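Local coordinates for protein alpha-11 giardin (Giardia intestinalis, PDB 2II2) that binds calcium, probably binds acidic phospholipids as annexins do, and may take part in parasite attachment to the intestinal mucosa and in cytoskeletal remodelling, at residues A[231-241]-A[267-277]; A[88-97]-A[128-139]. One frame throughout, in Å; residues are numbered along the deposited sequence.

Overall arrangement
Both contacts join parts of the all-helical annexin fold in a single chain. Contact 2 (88-97 with 128-139) is complete before contact 1 (231-241 with 267-277) begins along the sequence. Their centres lie about 24 Å apart on opposite sides of the chain's centre, and their nearest atoms are about 7 Å apart. Helices 216-230 and 249-263 pack on residues of the segments of both contacts. Ile103, just after helix 94-102, packs on Val236 and His267 of contact 1. Neither contact lies at Ile60 and Glu66, which bind calcium in another structure of this protein; no calcium is bound here. Contact 1 carries a sulfate, probably from the crystallisation liquor.

Contact 1. Residues A[231-241]-A[267-277]; sequences APARAVAYAFH and HKFAWVHYACW. With SO4 (sulfate ion), chain C.
Arg234 sets its CB over one face of the His273 ring, 3.7 Å from the centroid in a CH-pi contact, and CG and CD run out past ND1. A water accepts from Arg234 NE and donates to His273 O.

Further along helix 232-244, Ala237 CB fits against the backbone of the other segment, 3.4 Å from Ala270 O. Val236 splits its branches: CG1 meets Ala270 CB at 3.9 Å, and CG2 packs on the His267 ring. At the far end, His241 in one of its two deposited conformers stacks face to face on the five-membered ring of Trp277, with centroids 3.5 Å apart and planes at 10°. CG of His241 is anti to its backbone N (chi1 -178°), which brings the ring over the indole. Trp277 NE1 and His241 NE2 make weak hydrogen bonds to the sulfate. Tyr238 CB packs on Trp277 CH2 at 3.9 Å, and Tyr274 CE1 lies by His241 CA.

Glu210 holds Tyr238 OH and Asp283 holds Tyr274 OH. The small alanines let the short axes of 232-241 and of the weakly bonded helix 270-274 approach to 7.6 Å, crossing at -64°. This is helix-on-helix packing within the C-terminal annexin domain.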
loop_
_atom_site.group_PDB
_atom_site.type_symbol
_atom_site.label_atom_id
_atom_site.label_comp_id
_atom_site.label_asym_id
_atom_site.label_seq_id
_atom_site.Cartn_x
_atom_site.Cartn_y
_atom_site.Cartn_z
ATOM N N ALA A 231 -12.297 -4.038 6.248
ATOM C CA ALA A 231 -12.608 -3.441 4.949
ATOM C C ALA A 231 -11.298 -3.156 4.235
ATOM O O ALA A 231 -10.395 -2.608 4.820
ATOM C CB ALA A 231 -13.343 -2.120 5.110
ATOM N N PRO A 232 -11.154 -3.525 2.970
ATOM C CA PRO A 232 -9.921 -3.203 2.259
ATOM C C PRO A 232 -9.470 -1.759 2.396
ATOM O O PRO A 232 -8.282 -1.492 2.600
ATOM C CB PRO A 232 -10.260 -3.586 0.834
ATOM C CG PRO A 232 -11.125 -4.806 1.047
ATOM C CD PRO A 232 -12.034 -4.400 2.179
ATOM N N ALA A 233 -10.398 -0.811 2.297
ATOM C CA ALA A 233 -9.998 0.595 2.343
ATOM C C ALA A 233 -9.580 1.041 3.740
ATOM O O ALA A 233 -8.926 2.059 3.885
ATOM C CB ALA A 233 -11.130 1.477 1.790
ATOM N N ARG A 234 -10.012 0.282 4.748
ATOM C CA ARG A 234 -9.584 0.527 6.114
ATOM C C ARG A 234 -8.104 0.179 6.294
ATOM O O ARG A 234 -7.388 0.840 7.049
ATOM C CB ARG A 234 -10.490 -0.235 7.099
ATOM C CG ARG A 234 -10.361 0.239 8.521
ATOM C CD ARG A 234 -11.489 -0.304 9.329
ATOM N NE ARG A 234 -11.465 0.202 10.681
ATOM C CZ ARG A 234 -12.335 -0.132 11.627
ATOM N NH1 ARG A 234 -13.321 -0.967 11.332
ATOM N NH2 ARG A 234 -12.208 0.375 12.851
ATOM N N ALA A 235 -7.657 -0.898 5.644
ATOM C CA ALA A 235 -6.242 -1.235 5.651
ATOM C C ALA A 235 -5.437 -0.102 5.009
ATOM O O ALA A 235 -4.376 0.249 5.522
ATOM C CB ALA A 235 -5.989 -2.525 4.901
ATOM N N VAL A 236 -5.957 0.433 3.898
ATOM C CA VAL A 236 -5.280 1.530 3.232
ATOM C C VAL A 236 -5.240 2.764 4.135
ATOM O O VAL A 236 -4.209 3.419 4.260
ATOM C CB VAL A 236 -5.951 1.846 1.888
ATOM C CG1 VAL A 236 -5.337 3.093 1.234
ATOM C CG2 VAL A 236 -5.844 0.672 0.944
ATOM N N ALA A 237 -6.368 3.080 4.779
ATOM C CA ALA A 237 -6.403 4.214 5.708
ATOM C C ALA A 237 -5.383 4.034 6.831
ATOM O O ALA A 237 -4.687 4.995 7.186
ATOM C CB ALA A 237 -7.780 4.366 6.297
ATOM N N TYR A 238 -5.305 2.844 7.430
ATOM C CA TYR A 238 -4.327 2.595 8.503
ATOM C C TYR A 238 -2.901 2.794 7.985
ATOM O O TYR A 238 -2.086 3.438 8.645
ATOM C CB TYR A 238 -4.520 1.172 9.064
ATOM C CG TYR A 238 -3.410 0.854 10.031
ATOM C CD1 TYR A 238 -3.480 1.234 11.363
ATOM C CD2 TYR A 238 -2.257 0.204 9.600
ATOM C CE1 TYR A 238 -2.425 0.984 12.215
ATOM C CE2 TYR A 238 -1.193 -0.037 10.427
ATOM C CZ TYR A 238 -1.263 0.338 11.736
ATOM O OH TYR A 238 -0.180 0.089 12.547
ATOM N N ALA A 239 -2.602 2.248 6.812
ATOM C CA ALA A 239 -1.270 2.366 6.249
ATOM C C ALA A 239 -0.928 3.841 6.021
ATOM O O ALA A 239 0.198 4.289 6.291
ATOM C CB ALA A 239 -1.157 1.583 4.977
ATOM N N PHE A 240 -1.898 4.608 5.547
ATOM C CA PHE A 240 -1.693 6.029 5.304
ATOM C C PHE A 240 -1.425 6.769 6.612
ATOM O O PHE A 240 -0.514 7.603 6.703
ATOM C CB PHE A 240 -2.877 6.636 4.502
ATOM C CG PHE A 240 -2.527 7.958 3.885
ATOM C CD1 PHE A 240 -1.858 8.007 2.669
ATOM C CD2 PHE A 240 -2.815 9.142 4.537
ATOM C CE1 PHE A 240 -1.466 9.200 2.117
ATOM C CE2 PHE A 240 -2.452 10.357 3.978
ATOM C CZ PHE A 240 -1.779 10.387 2.748
ATOM N N HIS A 241 -2.218 6.432 7.638
ATOM C CA HIS A 241 -2.004 6.950 8.999
ATOM C C HIS A 241 -0.575 6.643 9.480
ATOM O O HIS A 241 0.153 7.509 9.999
ATOM C CB HIS A 241 -3.029 6.338 9.975
ATOM C CG HIS A 241 -2.896 6.854 11.380
ATOM N ND1 HIS A 241 -3.041 8.188 11.698
ATOM C CD2 HIS A 241 -2.632 6.222 12.547
ATOM C CE1 HIS A 241 -2.873 8.355 12.996
ATOM N NE2 HIS A 241 -2.620 7.176 13.534
ATOM N N HIS A 267 -9.083 1.980 -3.757
ATOM C CA HIS A 267 -9.567 2.164 -2.388
ATOM C C HIS A 267 -9.847 3.628 -2.120
ATOM O O HIS A 267 -9.439 4.179 -1.078
ATOM C CB HIS A 267 -8.620 1.531 -1.384
ATOM C CG HIS A 267 -8.421 0.084 -1.662
ATOM N ND1 HIS A 267 -9.461 -0.827 -1.615
ATOM C CD2 HIS A 267 -7.349 -0.577 -2.149
ATOM C CE1 HIS A 267 -9.014 -2.010 -2.000
ATOM N NE2 HIS A 267 -7.736 -1.884 -2.331
ATOM N N LYS A 268 -10.578 4.231 -3.070
ATOM C CA LYS A 268 -10.912 5.647 -3.055
ATOM C C LYS A 268 -11.580 6.129 -1.783
ATOM O O LYS A 268 -11.463 7.305 -1.464
ATOM C CB LYS A 268 -11.775 6.013 -4.271
ATOM C CG LYS A 268 -13.116 5.278 -4.309
ATOM C CD LYS A 268 -13.927 5.648 -5.521
ATOM C CE LYS A 268 -15.205 4.787 -5.657
ATOM N NZ LYS A 268 -16.129 5.236 -6.767
ATOM N N PHE A 269 -12.287 5.246 -1.061
ATOM C CA PHE A 269 -12.920 5.644 0.194
ATOM C C PHE A 269 -12.075 5.449 1.432
ATOM O O PHE A 269 -12.614 5.454 2.537
ATOM C CB PHE A 269 -14.289 4.973 0.373
ATOM C CG PHE A 269 -15.274 5.339 -0.697
ATOM C CD1 PHE A 269 -15.857 4.366 -1.482
ATOM C CD2 PHE A 269 -15.613 6.674 -0.916
ATOM C CE1 PHE A 269 -16.777 4.710 -2.474
ATOM C CE2 PHE A 269 -16.542 7.015 -1.900
ATOM C CZ PHE A 269 -17.093 6.037 -2.693
ATOM N N ALA A 270 -10.758 5.320 1.259
ATOM C CA ALA A 270 -9.900 5.284 2.440
ATOM C C ALA A 270 -10.184 6.440 3.404
ATOM O O ALA A 270 -10.052 6.287 4.606
ATOM C CB ALA A 270 -8.418 5.307 2.061
ATOM N N TRP A 271 -10.547 7.609 2.873
ATOM C CA TRP A 271 -10.816 8.789 3.729
ATOM C C TRP A 271 -11.948 8.554 4.725
ATOM O O TRP A 271 -11.972 9.159 5.792
ATOM C CB TRP A 271 -11.093 10.041 2.879
ATOM C CG TRP A 271 -12.166 9.913 1.874
ATOM C CD1 TRP A 271 -12.008 9.689 0.539
ATOM C CD2 TRP A 271 -13.559 10.125 2.094
ATOM N NE1 TRP A 271 -13.234 9.698 -0.082
ATOM C CE2 TRP A 271 -14.206 9.950 0.853
ATOM C CE3 TRP A 271 -14.334 10.404 3.233
ATOM C CZ2 TRP A 271 -15.611 10.081 0.699
ATOM C CZ3 TRP A 271 -15.706 10.525 3.092
ATOM C CH2 TRP A 271 -16.335 10.344 1.836
ATOM N N VAL A 272 -12.886 7.681 4.380
ATOM C CA VAL A 272 -13.987 7.324 5.299
ATOM C C VAL A 272 -13.419 6.725 6.575
ATOM O O VAL A 272 -13.798 7.092 7.680
ATOM C CB VAL A 272 -14.961 6.297 4.631
ATOM C CG1 VAL A 272 -16.026 5.820 5.622
ATOM C CG2 VAL A 272 -15.636 6.900 3.389
ATOM N N HIS A 273 -12.536 5.747 6.403
ATOM C CA HIS A 273 -11.938 5.056 7.523
ATOM C C HIS A 273 -10.876 5.864 8.205
ATOM O O HIS A 273 -10.582 5.632 9.371
ATOM C CB HIS A 273 -11.340 3.744 7.075
ATOM C CG HIS A 273 -12.338 2.843 6.460
ATOM N ND1 HIS A 273 -13.237 2.119 7.207
ATOM C CD2 HIS A 273 -12.600 2.560 5.164
ATOM C CE1 HIS A 273 -13.994 1.406 6.393
ATOM N NE2 HIS A 273 -13.624 1.644 5.151
ATOM N N TYR A 274 -10.250 6.771 7.471
ATOM C CA TYR A 274 -9.214 7.587 8.065
ATOM C C TYR A 274 -9.773 8.505 9.154
ATOM O O TYR A 274 -9.053 8.937 10.061
ATOM C CB TYR A 274 -8.476 8.390 6.982
ATOM C CG TYR A 274 -7.288 9.161 7.520
ATOM C CD1 TYR A 274 -6.000 8.628 7.497
ATOM C CD2 TYR A 274 -7.438 10.434 8.111
ATOM C CE1 TYR A 274 -4.919 9.351 8.027
ATOM C CE2 TYR A 274 -6.376 11.136 8.644
ATOM C CZ TYR A 274 -5.118 10.585 8.594
ATOM O OH TYR A 274 -4.054 11.250 9.115
ATOM N N ALA A 275 -11.069 8.803 9.054
ATOM C CA ALA A 275 -11.729 9.746 9.959
ATOM C C ALA A 275 -11.542 9.417 11.456
ATOM O O ALA A 275 -11.569 10.333 12.305
ATOM C CB ALA A 275 -13.205 9.888 9.592
ATOM N N CYS A 276 -11.274 8.139 11.756
ATOM C CA CYS A 276 -10.833 7.616 13.065
ATOM C C CYS A 276 -9.762 8.557 13.644
ATOM O O CYS A 276 -9.782 8.941 14.825
ATOM C CB CYS A 276 -10.253 6.157 12.904
ATOM S SG CYS A 276 -9.600 5.402 14.376
ATOM N N TRP A 277 -8.836 8.944 12.779
ATOM C CA TRP A 277 -7.586 9.618 13.170
ATOM C C TRP A 277 -7.588 11.115 12.899
ATOM O O TRP A 277 -6.861 11.890 13.512
ATOM C CB TRP A 277 -6.419 8.945 12.455
ATOM C CG TRP A 277 -6.248 7.522 12.886
ATOM C CD1 TRP A 277 -5.886 7.102 14.125
ATOM C CD2 TRP A 277 -6.454 6.339 12.103
ATOM N NE1 TRP A 277 -5.846 5.731 14.170
ATOM C CE2 TRP A 277 -6.179 5.236 12.941
ATOM C CE3 TRP A 277 -6.825 6.107 10.767
ATOM C CZ2 TRP A 277 -6.294 3.914 12.502
ATOM C CZ3 TRP A 277 -6.932 4.804 10.336
ATOM C CH2 TRP A 277 -6.657 3.718 11.194
HETATM S S SO4 C . -4.066 5.231 16.964
HETATM O O1 SO4 C . -3.149 4.972 18.070
HETATM O O2 SO4 C . -4.436 6.643 16.978
HETATM O O3 SO4 C . -3.413 4.908 15.699
HETATM O O4 SO4 C . -5.268 4.414 17.111
HETATM O O HOH W 1 -10.317 3.003 10.794
#

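Contact 2. Residues A[88-97]-A[128-139]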
loop_
_atom_site.group_PDB
_atom_site.type_symbol
_atom_site.label_atom_id
_atom_site.label_comp_id
_atom_site.label_asym_id
_atom_site.label_seq_id
_atom_site.Cartn_x
_atom_site.Cartn_y
_atom_site.Cartn_z
ATOM N N MET A 88 12.789 -5.637 -2.468
ATOM C CA MET A 88 13.612 -6.820 -2.187
ATOM C C MET A 88 15.041 -6.705 -2.700
ATOM O O MET A 88 15.860 -7.583 -2.459
ATOM C CB MET A 88 12.941 -8.064 -2.753
ATOM C CG MET A 88 11.628 -8.341 -2.047
ATOM S SD MET A 88 10.791 -9.844 -2.519
ATOM C CE MET A 88 11.936 -11.057 -1.905
ATOM N N LYS A 89 15.336 -5.632 -3.410
ATOM C CA LYS A 89 16.643 -5.472 -4.044
ATOM C C LYS A 89 17.788 -5.496 -3.029
ATOM O O LYS A 89 18.827 -6.153 -3.253
ATOM C CB LYS A 89 16.684 -4.190 -4.863
ATOM C CG LYS A 89 17.997 -4.033 -5.626
ATOM C CD LYS A 89 18.078 -2.709 -6.376
ATOM C CE LYS A 89 19.378 -2.619 -7.175
ATOM N NZ LYS A 89 19.452 -3.656 -8.240
ATOM N N ASN A 90 17.630 -4.763 -1.930
ATOM C CA ASN A 90 18.630 -4.733 -0.864
ATOM C C ASN A 90 17.969 -5.281 0.408
ATOM O O ASN A 90 17.333 -6.324 0.340
ATOM C CB ASN A 90 19.224 -3.316 -0.764
ATOM C CG ASN A 90 19.885 -2.866 -2.078
ATOM O OD1 ASN A 90 20.872 -3.453 -2.510
ATOM N ND2 ASN A 90 19.314 -1.853 -2.720
ATOM N N VAL A 91 18.096 -4.639 1.561
ATOM C CA VAL A 91 17.435 -5.195 2.755
ATOM C C VAL A 91 15.918 -5.159 2.498
ATOM O O VAL A 91 15.377 -4.143 2.039
ATOM C CB VAL A 91 17.803 -4.428 4.029
ATOM C CG1 VAL A 91 17.076 -4.986 5.226
ATOM C CG2 VAL A 91 19.318 -4.449 4.267
ATOM N N ASN A 92 15.221 -6.255 2.775
ATOM C CA ASN A 92 13.787 -6.304 2.497
ATOM C C ASN A 92 13.029 -5.186 3.190
ATOM O O ASN A 92 13.124 -5.012 4.406
ATOM C CB ASN A 92 13.179 -7.638 2.885
ATOM C CG ASN A 92 13.649 -8.765 1.995
ATOM O OD1 ASN A 92 13.939 -8.570 0.810
ATOM N ND2 ASN A 92 13.713 -9.964 2.555
ATOM N N ASP A 93 12.278 -4.429 2.396
ATOM C CA ASP A 93 11.389 -3.395 2.934
ATOM C C ASP A 93 10.029 -4.061 3.112
ATOM O O ASP A 93 9.199 -4.158 2.167
ATOM C CB ASP A 93 11.275 -2.231 1.952
ATOM C CG ASP A 93 10.331 -1.139 2.424
ATOM O OD1 ASP A 93 9.651 -1.357 3.443
ATOM O OD2 ASP A 93 10.255 -0.078 1.779
ATOM N N PHE A 94 9.804 -4.605 4.308
ATOM C CA PHE A 94 8.550 -5.275 4.563
ATOM C C PHE A 94 7.357 -4.338 4.440
ATOM O O PHE A 94 6.255 -4.795 4.100
ATOM C CB PHE A 94 8.541 -5.945 5.939
ATOM C CG PHE A 94 9.330 -7.213 5.985
ATOM C CD1 PHE A 94 10.432 -7.310 6.811
ATOM C CD2 PHE A 94 8.980 -8.312 5.208
ATOM C CE1 PHE A 94 11.178 -8.501 6.888
ATOM C CE2 PHE A 94 9.727 -9.506 5.270
ATOM C CZ PHE A 94 10.819 -9.592 6.112
ATOM N N ARG A 95 7.529 -3.055 4.750
ATOM C CA ARG A 95 6.370 -2.163 4.649
ATOM C C ARG A 95 5.818 -2.194 3.211
ATOM O O ARG A 95 4.612 -2.278 3.002
ATOM C CB ARG A 95 6.719 -0.734 5.039
ATOM C CG ARG A 95 7.058 -0.555 6.494
ATOM C CD ARG A 95 7.207 0.922 6.812
ATOM N NE ARG A 95 7.349 1.156 8.241
ATOM C CZ ARG A 95 8.477 0.993 8.931
ATOM N NH1 ARG A 95 9.600 0.622 8.322
ATOM N NH2 ARG A 95 8.500 1.220 10.243
ATOM N N ALA A 96 6.734 -2.126 2.242
ATOM C CA ALA A 96 6.351 -2.080 0.834
ATOM C C ALA A 96 5.797 -3.433 0.363
ATOM O O ALA A 96 4.800 -3.500 -0.371
ATOM C CB ALA A 96 7.520 -1.661 -0.038
ATOM N N ILE A 97 6.445 -4.536 0.767
ATOM C CA ILE A 97 5.928 -5.857 0.382
ATOM C C ILE A 97 4.527 -6.068 0.958
ATOM O O ILE A 97 3.619 -6.533 0.263
ATOM C CB ILE A 97 6.884 -7.001 0.842
ATOM C CG1 ILE A 97 8.295 -6.804 0.255
ATOM C CG2 ILE A 97 6.301 -8.335 0.421
ATOM C CD1 ILE A 97 9.376 -7.626 0.961
ATOM N N PHE A 128 10.188 -15.352 -2.532
ATOM C CA PHE A 128 9.938 -15.266 -1.088
ATOM C C PHE A 128 10.646 -16.386 -0.322
ATOM O O PHE A 128 11.290 -16.127 0.702
ATOM C CB PHE A 128 8.441 -15.285 -0.774
ATOM C CG PHE A 128 7.726 -13.972 -1.051
ATOM C CD1 PHE A 128 8.315 -12.914 -1.752
ATOM C CD2 PHE A 128 6.402 -13.834 -0.633
ATOM C CE1 PHE A 128 7.607 -11.742 -1.984
ATOM C CE2 PHE A 128 5.695 -12.672 -0.858
ATOM C CZ PHE A 128 6.279 -11.641 -1.532
ATOM N N VAL A 129 10.555 -17.621 -0.819
ATOM C CA VAL A 129 11.228 -18.752 -0.185
ATOM C C VAL A 129 12.736 -18.505 -0.112
ATOM O O VAL A 129 13.346 -18.734 0.923
ATOM C CB VAL A 129 10.918 -20.090 -0.912
ATOM C CG1 VAL A 129 11.860 -21.216 -0.432
ATOM C CG2 VAL A 129 9.439 -20.482 -0.728
ATOM N N ASP A 130 13.326 -18.036 -1.210
ATOM C CA ASP A 130 14.775 -17.859 -1.252
ATOM C C ASP A 130 15.270 -16.636 -0.464
ATOM O O ASP A 130 16.390 -16.654 0.058
ATOM C CB ASP A 130 15.267 -17.752 -2.693
ATOM C CG ASP A 130 15.497 -19.098 -3.332
ATOM O OD1 ASP A 130 16.112 -19.971 -2.676
ATOM O OD2 ASP A 130 15.078 -19.268 -4.497
ATOM N N GLN A 131 14.444 -15.590 -0.376
ATOM C CA GLN A 131 14.936 -14.291 0.082
ATOM C C GLN A 131 14.322 -13.784 1.392
ATOM O O GLN A 131 14.765 -12.759 1.904
ATOM C CB GLN A 131 14.764 -13.223 -1.007
ATOM C CG GLN A 131 15.542 -13.492 -2.282
ATOM C CD GLN A 131 15.359 -12.410 -3.327
ATOM O OE1 GLN A 131 15.305 -11.235 -3.005
ATOM N NE2 GLN A 131 15.272 -12.814 -4.588
ATOM N N ILE A 132 13.274 -14.457 1.878
ATOM C CA ILE A 132 12.584 -14.060 3.106
ATOM C C ILE A 132 12.525 -15.231 4.076
ATOM O O ILE A 132 11.581 -16.019 4.032
ATOM C CB ILE A 132 11.124 -13.551 2.820
ATOM C CG1 ILE A 132 11.155 -12.402 1.808
ATOM C CG2 ILE A 132 10.487 -13.072 4.115
ATOM C CD1 ILE A 132 9.752 -11.909 1.391
ATOM N N PRO A 133 13.540 -15.341 4.948
ATOM C CA PRO A 133 13.503 -16.390 5.979
ATOM C C PRO A 133 12.265 -16.224 6.842
ATOM O O PRO A 133 11.801 -15.093 7.074
ATOM C CB PRO A 133 14.765 -16.120 6.798
ATOM C CG PRO A 133 15.681 -15.448 5.828
ATOM C CD PRO A 133 14.782 -14.564 5.015
ATOM N N LEU A 134 11.735 -17.360 7.288
ATOM C CA LEU A 134 10.544 -17.366 8.144
ATOM C C LEU A 134 10.888 -17.260 9.604
ATOM O O LEU A 134 11.251 -18.254 10.247
ATOM C CB LEU A 134 9.672 -18.590 7.888
ATOM C CG LEU A 134 8.874 -18.509 6.586
ATOM C CD1 LEU A 134 8.223 -19.850 6.226
ATOM C CD2 LEU A 134 7.808 -17.413 6.641
ATOM N N THR A 135 10.806 -16.046 10.130
ATOM C CA THR A 135 11.183 -15.798 11.512
ATOM C C THR A 135 10.063 -14.962 12.158
ATOM O O THR A 135 9.310 -15.416 13.030
ATOM C CB THR A 135 12.572 -15.100 11.583
ATOM O OG1 THR A 135 12.561 -13.902 10.784
ATOM C CG2 THR A 135 13.698 -16.041 11.068
ATOM N N SER A 136 9.880 -13.771 11.633
ATOM C CA SER A 136 9.044 -12.773 12.247
ATOM C C SER A 136 7.604 -12.842 11.761
ATOM O O SER A 136 7.324 -13.460 10.725
ATOM C CB SER A 136 9.602 -11.423 11.844
ATOM O OG SER A 136 9.623 -11.315 10.435
ATOM N N ALA A 137 6.708 -12.143 12.464
ATOM C CA ALA A 137 5.355 -11.949 11.934
ATOM C C ALA A 137 5.423 -11.346 10.534
ATOM O O ALA A 137 4.687 -11.767 9.650
ATOM C CB ALA A 137 4.557 -11.057 12.869
ATOM N N ALA A 138 6.323 -10.377 10.342
ATOM C CA ALA A 138 6.445 -9.730 9.031
ATOM C C ALA A 138 6.740 -10.722 7.914
ATOM O O ALA A 138 6.141 -10.656 6.841
ATOM C CB ALA A 138 7.508 -8.659 9.058
ATOM N N SER A 139 7.646 -11.653 8.194
ATOM C CA SER A 139 7.978 -12.681 7.206
ATOM C C SER A 139 6.842 -13.657 6.934
ATOM O O SER A 139 6.556 -13.972 5.766
ATOM C CB SER A 139 9.253 -13.415 7.585
ATOM O OG SER A 139 9.132 -14.139 8.803
HETATM O O HOH W 2 17.033 -9.457 -4.137
#
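Ser139, beside the Phe94 ring, has its OG gripped by two bonds. It donates to Ser136 O at 2.7 Å and accepts from Thr135 N. Ser136 OG in turn accepts from Ser139 N and caps helix 137-147. The contact joins two interhelical turns of the annexin fold. Segment 88-97 links helix 76-89 to helix 94-102. Segment 128-139 links helix 124-131 to helix 137-147.

One hydrogen bond ties the turns directly. Asn92 ND2 donates to Gln131 O at 3.1 Å, with an N-H...O angle of 150°. The acceptor lies close to the Asn92 amide plane, but the donor stands 38° out of the carbonyl plane.

Around this bond the packing is apolar. Ala138 CB sits over one face of the Phe94 ring, 4.0 Å from its centroid. Ile132 CG2 meets the same ring at its edge, 3.8 Å from Phe94 CE2. Within 128-139, Ile132 CD1 lies over a face of the Phe128 ring. Met88 SD reaches the edge of that ring, 3.7 Å from Phe128 CE1, in a Met-aromatic contact. The Met88 chain bends at chi3 (67°), which turns CE toward Gln131 and Ile132. Ile97 CG2 touches Phe128 CZ.

His98 NE2 hydrogen-bonds to Ala138 O, and Asn218 OD1 to Ala138 N. One water bridges the segments, donating to Met88 O at 2.8 Å and to Gln131 OE1 at 2.7 Å.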